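Long-range contacts in beta-lactamase-related domain-containing protein (Bacteroides dorei DSM 17855, PDB 5TGF), which is of unknown function but belongs to the beta-lactamase clan, is probably a serine hydrolase, and binds calcium: residues Tyr8-Ser18 / Lys35-Tyr45; Leu125-Leu135 / Leu150-Glu160. All blocks are in the same frame, centred on the assembly; numbering follows the deposited sequence.

Contact 1: Tyr8-Ser18 / Lys35-Tyr45; sequences YDFTPLDSIIS and KNDSVLFEKAY
Asp14 reaches across from helix 11-18 and takes two donors from strand 38-45 on one oxygen. Tyr45 OH donates to Asp14 OD1 at 2.5 Å, on the lone pair turned away from OD2. Lys43 NZ, on a fully extended chain, meets the same Asp14 OD1 from the syn side, at 2.6 Å and 23° out of the carboxylate plane, and forms a salt bridge. Both probably keep the carboxylate ionised. Ser18 OG lies at the edge of the Tyr45 ring but gives its proton to Asp14 O, an acceptor it shares with Ser18 N. Ile17 CG2 sits over the centre of one Tyr45 face, 3.5 Å from the ring centroid. Toward the start of the helix, Phe41 CB covers a face of Phe10; the rings are nearly parallel (11°) but slid apart. Leu40 CD1 lies over a face of Tyr8. Asp9 OD1 accepts from Thr11 N and OG1, an Asx turn. Leu40 and Phe41 both make backbone hydrogen bonds with Val33, a classic beta bulge. Helix 11-18 runs nearly parallel to strand 38-45 (17°), part of 38-46 at one border of the six-stranded antiparallel sheet. Leu13 and Ile17 also touch Ile31 of strand 28-35; Phe10 and Leu40 meet helix 328-337.

Contact 2: Leu125-Leu135 / Leu150-Glu160; sequences LDSAVTEILSL and LAMQIAGRMAE
Leu125 is a knob in a hole formed by Gln153, Gly156, Arg157 and Glu160. Its CD1 methyl rests on the backbone of helix 150-160, with Leu125 CD1 3.6 Å from Gly156 C. The absence of a side chain at Gly156 makes this close approach possible. The other methyl, Leu125 CD2, lies beside the Gln153 amide, 3.6 Å from Gln153 NE2. Gln153 bends at chi2 (-72°), which folds this amide back toward Leu125 and Ala128. The amide makes weak hydrogen bonds to Asp120 through NE2 and to Leu199 N through OE1. Val129 CG2 packs on Arg157 CB and the Gln153 carbonyl. Ile132 uses both branches: Ile132 CD1 lies 3.7 Å from Gln153 CB, and CG2 meets Ile154 CD1. Leu135 CD1 extends the apolar seam to Leu150 CD1. This part is buried and closely packed.

The side at Asp126 and Arg157 is looser and more exposed. Asp126 CB lies over one guanidinium face, offset toward its rim. The charged ends stay apart, with Asp126 OD2 5.0 Å from Arg157 NH2. Arg157 NH1 instead bonds Glu160 OE1 within its own helix, at 2.9 Å and close to the guanidinium plane. Between this side and the buried Leu125, two waters bridge the helices. One accepts from Leu125 N and is bonded to Glu160 OE2; the other accepts from Asp126 N and is bonded to Glu160 OE1. Glu160 OE2 also accepts from Phe167 N.

The helices cross at -131°. Their direct contact is van der Waals packing, much of it aliphatic carbon against polar groups. Glu160 is linked to Leu125 N and Asp126 N only through waters. The positive end of helix 125-133 and the Arg157 salt bridge would both tend to stabilise a charged Glu160.

Contact 1 is complete in the chain before contact 2 begins. Their centres are 40 Å apart, on opposite sides of the chain's centre, and their nearest atoms are about 25 Å apart. They share no helix or strand. Contact 1 joins the N-terminal helix 11-22 to the six-stranded antiparallel sheet. Contact 2 joins helices 125-133 and 150-163 in the helical part of the chain. This division into a sheet with covering helices and a largely helical region fits the serine beta-lactamase fold. Helix 150-163 also packs on helix 60-74, where Met152 touches Lys61, the lysine of a possible SxxK motif with Ser58. This would place contact 2 on the side of the putative active site.

Contact 1: Tyr8-Ser18 / Lys35-Tyr45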
loop_
_atom_site.group_PDB
_atom_site.type_symbol
_atom_site.label_atom_id
_atom_site.label_comp_id
_atom_site.label_asym_id
_atom_site.label_seq_id
_atom_site.Cartn_x
_atom_site.Cartn_y
_atom_site.Cartn_z
ATOM N N TYR A 8 -19.939 -9.321 -19.602
ATOM C CA TYR A 8 -19.588 -7.915 -19.548
ATOM C C TYR A 8 -18.811 -7.547 -20.778
ATOM O O TYR A 8 -18.187 -8.420 -21.383
ATOM C CB TYR A 8 -18.717 -7.688 -18.317
ATOM C CG TYR A 8 -19.372 -8.172 -17.047
ATOM C CD1 TYR A 8 -20.224 -7.352 -16.348
ATOM C CD2 TYR A 8 -19.163 -9.466 -16.574
ATOM C CE1 TYR A 8 -20.824 -7.772 -15.174
ATOM C CE2 TYR A 8 -19.750 -9.886 -15.387
ATOM C CZ TYR A 8 -20.576 -9.014 -14.700
ATOM O OH TYR A 8 -21.205 -9.403 -13.552
ATOM N N ASP A 9 -18.811 -6.270 -21.148
ATOM C CA ASP A 9 -17.955 -5.820 -22.245
ATOM C C ASP A 9 -16.760 -5.030 -21.711
ATOM O O ASP A 9 -16.922 -3.893 -21.305
ATOM C CB ASP A 9 -18.757 -4.978 -23.247
ATOM C CG ASP A 9 -17.933 -4.518 -24.447
ATOM O OD1 ASP A 9 -16.725 -4.845 -24.593
ATOM O OD2 ASP A 9 -18.515 -3.771 -25.259
ATOM N N PHE A 10 -15.567 -5.639 -21.740
ATOM C CA PHE A 10 -14.345 -5.017 -21.199
ATOM C C PHE A 10 -13.531 -4.197 -22.217
ATOM O O PHE A 10 -12.474 -3.706 -21.896
ATOM C CB PHE A 10 -13.466 -6.078 -20.528
ATOM C CG PHE A 10 -13.859 -6.353 -19.117
ATOM C CD1 PHE A 10 -13.356 -5.564 -18.084
ATOM C CD2 PHE A 10 -14.809 -7.299 -18.830
ATOM C CE1 PHE A 10 -13.794 -5.734 -16.787
ATOM C CE2 PHE A 10 -15.225 -7.506 -17.526
ATOM C CZ PHE A 10 -14.732 -6.691 -16.498
ATOM N N THR A 11 -14.073 -3.960 -23.408
ATOM C CA THR A 11 -13.423 -3.136 -24.390
ATOM C C THR A 11 -12.960 -1.757 -23.892
ATOM O O THR A 11 -11.863 -1.334 -24.236
ATOM C CB THR A 11 -14.339 -2.932 -25.619
ATOM O OG1 THR A 11 -14.612 -4.206 -26.173
ATOM C CG2 THR A 11 -13.672 -2.085 -26.655
ATOM N N PRO A 12 -13.806 -1.026 -23.142
ATOM C CA PRO A 12 -13.342 0.299 -22.738
ATOM C C PRO A 12 -12.059 0.247 -21.849
ATOM O O PRO A 12 -11.191 1.123 -21.955
ATOM C CB PRO A 12 -14.535 0.875 -21.983
ATOM C CG PRO A 12 -15.710 0.099 -22.478
ATOM C CD PRO A 12 -15.186 -1.281 -22.686
ATOM N N LEU A 13 -11.940 -0.773 -21.001
ATOM C CA LEU A 13 -10.747 -0.920 -20.165
ATOM C C LEU A 13 -9.542 -1.280 -21.037
ATOM O O LEU A 13 -8.475 -0.680 -20.929
ATOM C CB LEU A 13 -10.979 -1.992 -19.104
ATOM C CG LEU A 13 -9.832 -2.293 -18.151
ATOM C CD1 LEU A 13 -9.532 -1.045 -17.335
ATOM C CD2 LEU A 13 -10.169 -3.467 -17.234
ATOM N N ASP A 14 -9.727 -2.264 -21.924
ATOM C CA ASP A 14 -8.649 -2.708 -22.818
ATOM C C ASP A 14 -8.177 -1.542 -23.702
ATOM O O ASP A 14 -6.979 -1.392 -23.974
ATOM C CB ASP A 14 -9.146 -3.898 -23.648
ATOM C CG ASP A 14 -8.058 -4.508 -24.546
ATOM O OD1 ASP A 14 -6.900 -4.701 -24.098
ATOM O OD2 ASP A 14 -8.409 -4.888 -25.686
ATOM N N SER A 15 -9.094 -0.658 -24.094
ATOM C CA SER A 15 -8.718 0.442 -24.982
ATOM C C SER A 15 -7.832 1.406 -24.236
ATOM O O SER A 15 -6.869 1.928 -24.787
ATOM C CB SER A 15 -9.936 1.201 -25.530
ATOM O OG SER A 15 -10.612 0.437 -26.506
ATOM N N ILE A 16 -8.169 1.658 -22.979
ATOM C CA ILE A 16 -7.393 2.626 -22.196
ATOM C C ILE A 16 -5.976 2.086 -21.957
ATOM O O ILE A 16 -5.003 2.794 -22.142
ATOM C CB ILE A 16 -8.079 2.951 -20.860
ATOM C CG1 ILE A 16 -9.380 3.728 -21.118
ATOM C CG2 ILE A 16 -7.137 3.750 -19.954
ATOM C CD1 ILE A 16 -10.286 3.859 -19.889
ATOM N N ILE A 17 -5.870 0.830 -21.567
ATOM C CA ILE A 17 -4.549 0.257 -21.300
ATOM C C ILE A 17 -3.709 0.166 -22.600
ATOM O O ILE A 17 -2.525 0.493 -22.611
ATOM C CB ILE A 17 -4.656 -1.123 -20.624
ATOM C CG1 ILE A 17 -5.374 -0.990 -19.280
ATOM C CG2 ILE A 17 -3.291 -1.743 -20.434
ATOM C CD1 ILE A 17 -5.733 -2.296 -18.609
ATOM N N SER A 18 -4.345 -0.224 -23.701
ATOM C CA SER A 18 -3.637 -0.339 -24.978
ATOM C C SER A 18 -3.098 1.008 -25.428
ATOM O O SER A 18 -1.971 1.093 -25.944
ATOM C CB SER A 18 -4.553 -0.952 -26.057
ATOM O OG SER A 18 -4.914 -2.270 -25.702
ATOM N N LYS A 35 -14.692 -10.503 -9.926
ATOM C CA LYS A 35 -15.989 -10.061 -9.362
ATOM C C LYS A 35 -16.699 -11.248 -8.762
ATOM O O LYS A 35 -16.824 -12.297 -9.410
ATOM C CB LYS A 35 -16.884 -9.392 -10.398
ATOM C CG LYS A 35 -18.272 -9.033 -9.853
ATOM C CD LYS A 35 -19.110 -8.353 -10.924
ATOM C CE LYS A 35 -20.274 -7.538 -10.361
ATOM N NZ LYS A 35 -21.268 -8.386 -9.685
ATOM N N ASN A 36 -17.089 -11.106 -7.497
ATOM C CA ASN A 36 -17.752 -12.186 -6.773
ATOM C C ASN A 36 -16.992 -13.518 -6.980
ATOM O O ASN A 36 -17.595 -14.544 -7.278
ATOM C CB ASN A 36 -19.242 -12.274 -7.198
ATOM C CG ASN A 36 -20.031 -10.996 -6.868
ATOM O OD1 ASN A 36 -20.764 -10.482 -7.707
ATOM N ND2 ASN A 36 -19.854 -10.466 -5.663
ATOM N N ASP A 37 -15.659 -13.438 -6.898
ATOM C CA ASP A 37 -14.727 -14.582 -7.039
ATOM C C ASP A 37 -14.662 -15.285 -8.408
ATOM O O ASP A 37 -14.125 -16.378 -8.504
ATOM C CB ASP A 37 -14.985 -15.596 -5.929
ATOM C CG ASP A 37 -14.772 -14.991 -4.560
ATOM O OD1 ASP A 37 -13.687 -14.380 -4.355
ATOM O OD2 ASP A 37 -15.703 -15.051 -3.728
ATOM N N SER A 38 -15.132 -14.630 -9.468
ATOM C CA SER A 38 -14.871 -15.096 -10.833
ATOM C C SER A 38 -13.941 -14.098 -11.507
ATOM O O SER A 38 -14.219 -12.905 -11.512
ATOM C CB SER A 38 -16.170 -15.171 -11.654
ATOM O OG SER A 38 -17.176 -15.866 -10.958
ATOM N N VAL A 39 -12.959 -14.600 -12.229
ATOM C CA VAL A 39 -12.094 -13.734 -13.006
ATOM C C VAL A 39 -12.841 -13.190 -14.228
ATOM O O VAL A 39 -13.142 -13.936 -15.143
ATOM C CB VAL A 39 -10.816 -14.473 -13.435
ATOM C CG1 VAL A 39 -9.994 -13.613 -14.374
ATOM C CG2 VAL A 39 -9.997 -14.852 -12.206
ATOM N N LEU A 40 -13.117 -11.891 -14.264
ATOM C CA LEU A 40 -13.861 -11.284 -15.387
ATOM C C LEU A 40 -12.980 -10.844 -16.535
ATOM O O LEU A 40 -13.434 -10.758 -17.662
ATOM C CB LEU A 40 -14.667 -10.075 -14.919
ATOM C CG LEU A 40 -15.766 -10.301 -13.885
ATOM C CD1 LEU A 40 -16.692 -9.094 -13.916
ATOM C CD2 LEU A 40 -16.558 -11.589 -14.132
ATOM N N PHE A 41 -11.747 -10.462 -16.242
ATOM C CA PHE A 41 -10.854 -9.928 -17.249
ATOM C C PHE A 41 -9.427 -10.089 -16.766
ATOM O O PHE A 41 -9.107 -9.732 -15.641
ATOM C CB PHE A 41 -11.176 -8.458 -17.522
ATOM C CG PHE A 41 -10.385 -7.874 -18.646
ATOM C CD1 PHE A 41 -10.688 -8.184 -19.971
ATOM C CD2 PHE A 41 -9.337 -7.015 -18.396
ATOM C CE1 PHE A 41 -9.936 -7.629 -21.005
ATOM C CE2 PHE A 41 -8.591 -6.472 -19.424
ATOM C CZ PHE A 41 -8.901 -6.757 -20.727
ATOM N N GLU A 42 -8.581 -10.654 -17.633
ATOM C CA GLU A 42 -7.176 -10.904 -17.307
ATOM C C GLU A 42 -6.393 -10.883 -18.600
ATOM O O GLU A 42 -6.732 -11.600 -19.538
ATOM C CB GLU A 42 -7.021 -12.258 -16.609
ATOM C CG GLU A 42 -5.700 -12.469 -15.889
ATOM C CD GLU A 42 -5.693 -13.739 -15.043
ATOM O OE1 GLU A 42 -6.146 -14.801 -15.529
ATOM O OE2 GLU A 42 -5.262 -13.672 -13.871
ATOM N N LYS A 43 -5.374 -10.029 -18.680
ATOM C CA LYS A 43 -4.680 -9.785 -19.936
ATOM C C LYS A 43 -3.311 -9.211 -19.662
ATOM O O LYS A 43 -3.139 -8.382 -18.742
ATOM C CB LYS A 43 -5.442 -8.793 -20.798
ATOM C CG LYS A 43 -4.853 -8.631 -22.189
ATOM C CD LYS A 43 -5.751 -7.843 -23.118
ATOM C CE LYS A 43 -5.092 -7.692 -24.471
ATOM N NZ LYS A 43 -5.874 -6.782 -25.361
ATOM N N ALA A 44 -2.335 -9.659 -20.442
ATOM C CA ALA A 44 -0.992 -9.107 -20.360
ATOM C C ALA A 44 -0.689 -8.340 -21.637
ATOM O O ALA A 44 -1.219 -8.651 -22.697
ATOM C CB ALA A 44 0.014 -10.217 -20.111
ATOM N N TYR A 45 0.108 -7.289 -21.516
ATOM C CA TYR A 45 0.435 -6.376 -22.625
ATOM C C TYR A 45 1.945 -6.270 -22.769
ATOM O O TYR A 45 2.705 -6.420 -21.803
ATOM C CB TYR A 45 -0.119 -4.976 -22.343
ATOM C CG TYR A 45 -1.623 -4.893 -22.222
ATOM C CD1 TYR A 45 -2.270 -5.308 -21.062
ATOM C CD2 TYR A 45 -2.410 -4.403 -23.268
ATOM C CE1 TYR A 45 -3.644 -5.226 -20.931
ATOM C CE2 TYR A 45 -3.797 -4.344 -23.148
ATOM C CZ TYR A 45 -4.412 -4.764 -21.981
ATOM O OH TYR A 45 -5.799 -4.712 -21.808
#

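Contact 2: Leu125-Leu135 / Leu150-Glu160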
loop_
_atom_site.group_PDB
_atom_site.type_symbol
_atom_site.label_atom_id
_atom_site.label_comp_id
_atom_site.label_asym_id
_atom_site.label_seq_id
_atom_site.Cartn_x
_atom_site.Cartn_y
_atom_site.Cartn_z
ATOM N N LEU A 125 16.163 -3.138 9.224
ATOM C CA LEU A 125 15.420 -2.073 9.850
ATOM C C LEU A 125 16.068 -1.522 11.117
ATOM O O LEU A 125 15.905 -0.344 11.439
ATOM C CB LEU A 125 13.988 -2.510 10.104
ATOM C CG LEU A 125 13.160 -2.781 8.860
ATOM C CD1 LEU A 125 11.734 -3.101 9.313
ATOM C CD2 LEU A 125 13.195 -1.598 7.896
ATOM N N ASP A 126 16.835 -2.350 11.833
ATOM C CA ASP A 126 17.497 -1.828 13.020
ATOM C C ASP A 126 18.458 -0.690 12.703
ATOM O O ASP A 126 18.480 0.321 13.416
ATOM C CB ASP A 126 18.168 -2.935 13.849
ATOM C CG ASP A 126 19.335 -3.627 13.141
ATOM O OD1 ASP A 126 19.554 -3.481 11.914
ATOM O OD2 ASP A 126 20.013 -4.416 13.839
ATOM N N SER A 127 19.208 -0.824 11.606
ATOM C CA SER A 127 20.067 0.262 11.119
ATOM C C SER A 127 19.257 1.472 10.594
ATOM O O SER A 127 19.604 2.628 10.842
ATOM C CB SER A 127 20.978 -0.254 9.997
ATOM O OG SER A 127 21.819 -1.285 10.448
ATOM N N ALA A 128 18.169 1.200 9.887
ATOM C CA ALA A 128 17.304 2.298 9.387
ATOM C C ALA A 128 16.784 3.133 10.527
ATOM O O ALA A 128 16.774 4.353 10.441
ATOM C CB ALA A 128 16.140 1.767 8.579
ATOM N N VAL A 129 16.314 2.479 11.580
ATOM C CA VAL A 129 15.631 3.177 12.658
ATOM C C VAL A 129 16.582 4.003 13.544
ATOM O O VAL A 129 16.202 5.049 14.048
ATOM C CB VAL A 129 14.792 2.189 13.499
ATOM C CG1 VAL A 129 14.340 2.842 14.780
ATOM C CG2 VAL A 129 13.597 1.711 12.712
ATOM N N THR A 130 17.817 3.542 13.701
ATOM C CA THR A 130 18.879 4.349 14.324
ATOM C C THR A 130 19.107 5.676 13.614
ATOM O O THR A 130 19.226 6.719 14.258
ATOM C CB THR A 130 20.206 3.567 14.388
ATOM O OG1 THR A 130 19.986 2.357 15.117
ATOM C CG2 THR A 130 21.282 4.398 15.127
ATOM N N GLU A 131 19.139 5.672 12.291
ATOM C CA GLU A 131 19.272 6.936 11.554
ATOM C C GLU A 131 18.015 7.811 11.675
ATOM O O GLU A 131 18.116 9.029 11.868
ATOM C CB GLU A 131 19.603 6.709 10.101
ATOM C CG GLU A 131 19.734 8.028 9.338
ATOM C CD GLU A 131 20.608 7.947 8.110
ATOM O OE1 GLU A 131 20.938 6.806 7.687
ATOM O OE2 GLU A 131 20.946 9.022 7.552
ATOM N N ILE A 132 16.833 7.197 11.628
ATOM C CA ILE A 132 15.600 7.969 11.742
ATOM C C ILE A 132 15.480 8.615 13.143
ATOM O O ILE A 132 14.952 9.720 13.281
ATOM C CB ILE A 132 14.372 7.107 11.405
ATOM C CG1 ILE A 132 14.446 6.658 9.943
ATOM C CG2 ILE A 132 13.063 7.859 11.722
ATOM C CD1 ILE A 132 13.618 5.414 9.680
ATOM N N LEU A 133 16.012 7.944 14.154
ATOM C CA LEU A 133 15.925 8.424 15.539
ATOM C C LEU A 133 16.569 9.808 15.690
ATOM O O LEU A 133 16.095 10.607 16.464
ATOM C CB LEU A 133 16.567 7.420 16.504
ATOM C CG LEU A 133 16.731 7.847 17.976
ATOM C CD1 LEU A 133 15.393 8.173 18.609
ATOM C CD2 LEU A 133 17.441 6.769 18.755
ATOM N N SER A 134 17.606 10.096 14.908
ATOM C CA SER A 134 18.328 11.375 14.975
ATOM C C SER A 134 17.560 12.571 14.403
ATOM O O SER A 134 17.937 13.693 14.646
ATOM C CB SER A 134 19.688 11.250 14.258
ATOM O OG SER A 134 19.504 11.189 12.839
ATOM N N LEU A 135 16.475 12.342 13.665
ATOM C CA LEU A 135 15.803 13.401 12.912
ATOM C C LEU A 135 14.700 14.062 13.736
ATOM O O LEU A 135 13.872 13.401 14.349
ATOM C CB LEU A 135 15.186 12.851 11.609
ATOM C CG LEU A 135 16.157 12.224 10.593
ATOM C CD1 LEU A 135 15.380 11.554 9.461
ATOM C CD2 LEU A 135 17.182 13.230 10.067
ATOM N N LEU A 150 9.587 7.055 6.022
ATOM C CA LEU A 150 10.379 6.742 7.217
ATOM C C LEU A 150 9.572 6.164 8.368
ATOM O O LEU A 150 10.071 5.292 9.073
ATOM C CB LEU A 150 11.187 7.962 7.694
ATOM C CG LEU A 150 12.174 8.573 6.684
ATOM C CD1 LEU A 150 12.944 9.713 7.339
ATOM C CD2 LEU A 150 13.135 7.504 6.207
ATOM N N ALA A 151 8.376 6.687 8.624
ATOM C CA ALA A 151 7.593 6.222 9.752
ATOM C C ALA A 151 7.284 4.750 9.678
ATOM O O ALA A 151 7.303 4.059 10.699
ATOM C CB ALA A 151 6.306 7.022 9.898
HETATM N N MSE A 152 7.060 4.233 8.475
HETATM C CA MSE A 152 6.748 2.809 8.330
HETATM C C MSE A 152 7.945 1.955 8.623
HETATM O O MSE A 152 7.795 0.786 8.954
HETATM C CB MSE A 152 6.090 2.502 6.982
HETATM C CG MSE A 152 4.674 3.080 7.038
HETATM SE SE MSE A 152 3.738 2.716 5.353
HETATM C CE MSE A 152 4.094 0.801 5.147
ATOM N N GLN A 153 9.157 2.508 8.468
ATOM C CA GLN A 153 10.364 1.778 8.896
ATOM C C GLN A 153 10.325 1.488 10.374
ATOM O O GLN A 153 10.651 0.391 10.804
ATOM C CB GLN A 153 11.654 2.529 8.572
ATOM C CG GLN A 153 11.843 2.883 7.126
ATOM C CD GLN A 153 12.155 1.687 6.271
ATOM O OE1 GLN A 153 11.249 0.986 5.804
ATOM N NE2 GLN A 153 13.438 1.450 6.045
ATOM N N ILE A 154 9.899 2.471 11.148
ATOM C CA ILE A 154 9.765 2.311 12.598
ATOM C C ILE A 154 8.689 1.273 12.912
ATOM O O ILE A 154 8.923 0.375 13.731
ATOM C CB ILE A 154 9.421 3.635 13.277
ATOM C CG1 ILE A 154 10.511 4.688 13.002
ATOM C CG2 ILE A 154 9.227 3.453 14.773
ATOM C CD1 ILE A 154 10.213 5.995 13.701
ATOM N N ALA A 155 7.537 1.373 12.249
ATOM C CA ALA A 155 6.455 0.395 12.404
ATOM C C ALA A 155 6.940 -1.017 12.138
ATOM O O ALA A 155 6.665 -1.940 12.926
ATOM C CB ALA A 155 5.262 0.725 11.493
ATOM N N GLY A 156 7.659 -1.197 11.035
ATOM C CA GLY A 156 8.226 -2.480 10.717
ATOM C C GLY A 156 9.182 -3.011 11.791
ATOM O O GLY A 156 9.187 -4.206 12.078
ATOM N N ARG A 157 10.025 -2.132 12.342
ATOM C CA ARG A 157 10.974 -2.526 13.381
ATOM C C ARG A 157 10.242 -2.951 14.665
ATOM O O ARG A 157 10.700 -3.869 15.359
ATOM C CB ARG A 157 11.935 -1.396 13.682
ATOM C CG ARG A 157 13.014 -1.707 14.721
ATOM C CD ARG A 157 13.930 -2.809 14.306
ATOM N NE ARG A 157 14.817 -3.181 15.426
ATOM C CZ ARG A 157 15.198 -4.415 15.724
ATOM N NH1 ARG A 157 14.848 -5.449 14.974
ATOM N NH2 ARG A 157 15.966 -4.617 16.788
HETATM N N MSE A 158 9.101 -2.340 14.964
HETATM C CA MSE A 158 8.365 -2.717 16.161
HETATM C C MSE A 158 7.849 -4.151 15.997
HETATM O O MSE A 158 7.919 -4.945 16.951
HETATM C CB MSE A 158 7.217 -1.782 16.493
HETATM C CG MSE A 158 7.636 -0.361 16.877
HETATM SE SE MSE A 158 6.124 0.879 16.803
HETATM C CE MSE A 158 5.079 0.392 18.404
ATOM N N ALA A 159 7.434 -4.517 14.773
ATOM C CA ALA A 159 6.974 -5.878 14.509
ATOM C C ALA A 159 8.129 -6.882 14.602
ATOM O O ALA A 159 7.950 -7.992 15.152
ATOM C CB ALA A 159 6.257 -5.967 13.168
ATOM N N GLU A 160 9.309 -6.481 14.134
ATOM C CA GLU A 160 10.503 -7.309 14.204
ATOM C C GLU A 160 10.833 -7.672 15.666
ATOM O O GLU A 160 11.161 -8.819 15.966
ATOM C CB GLU A 160 11.727 -6.632 13.591
ATOM C CG GLU A 160 11.731 -6.537 12.088
ATOM C CD GLU A 160 13.053 -6.029 11.510
ATOM O OE1 GLU A 160 13.895 -5.463 12.249
ATOM O OE2 GLU A 160 13.277 -6.206 10.288
HETATM O O HOH W 1 15.110 -5.917 8.645
HETATM O O HOH W 2 16.539 -5.379 11.573
#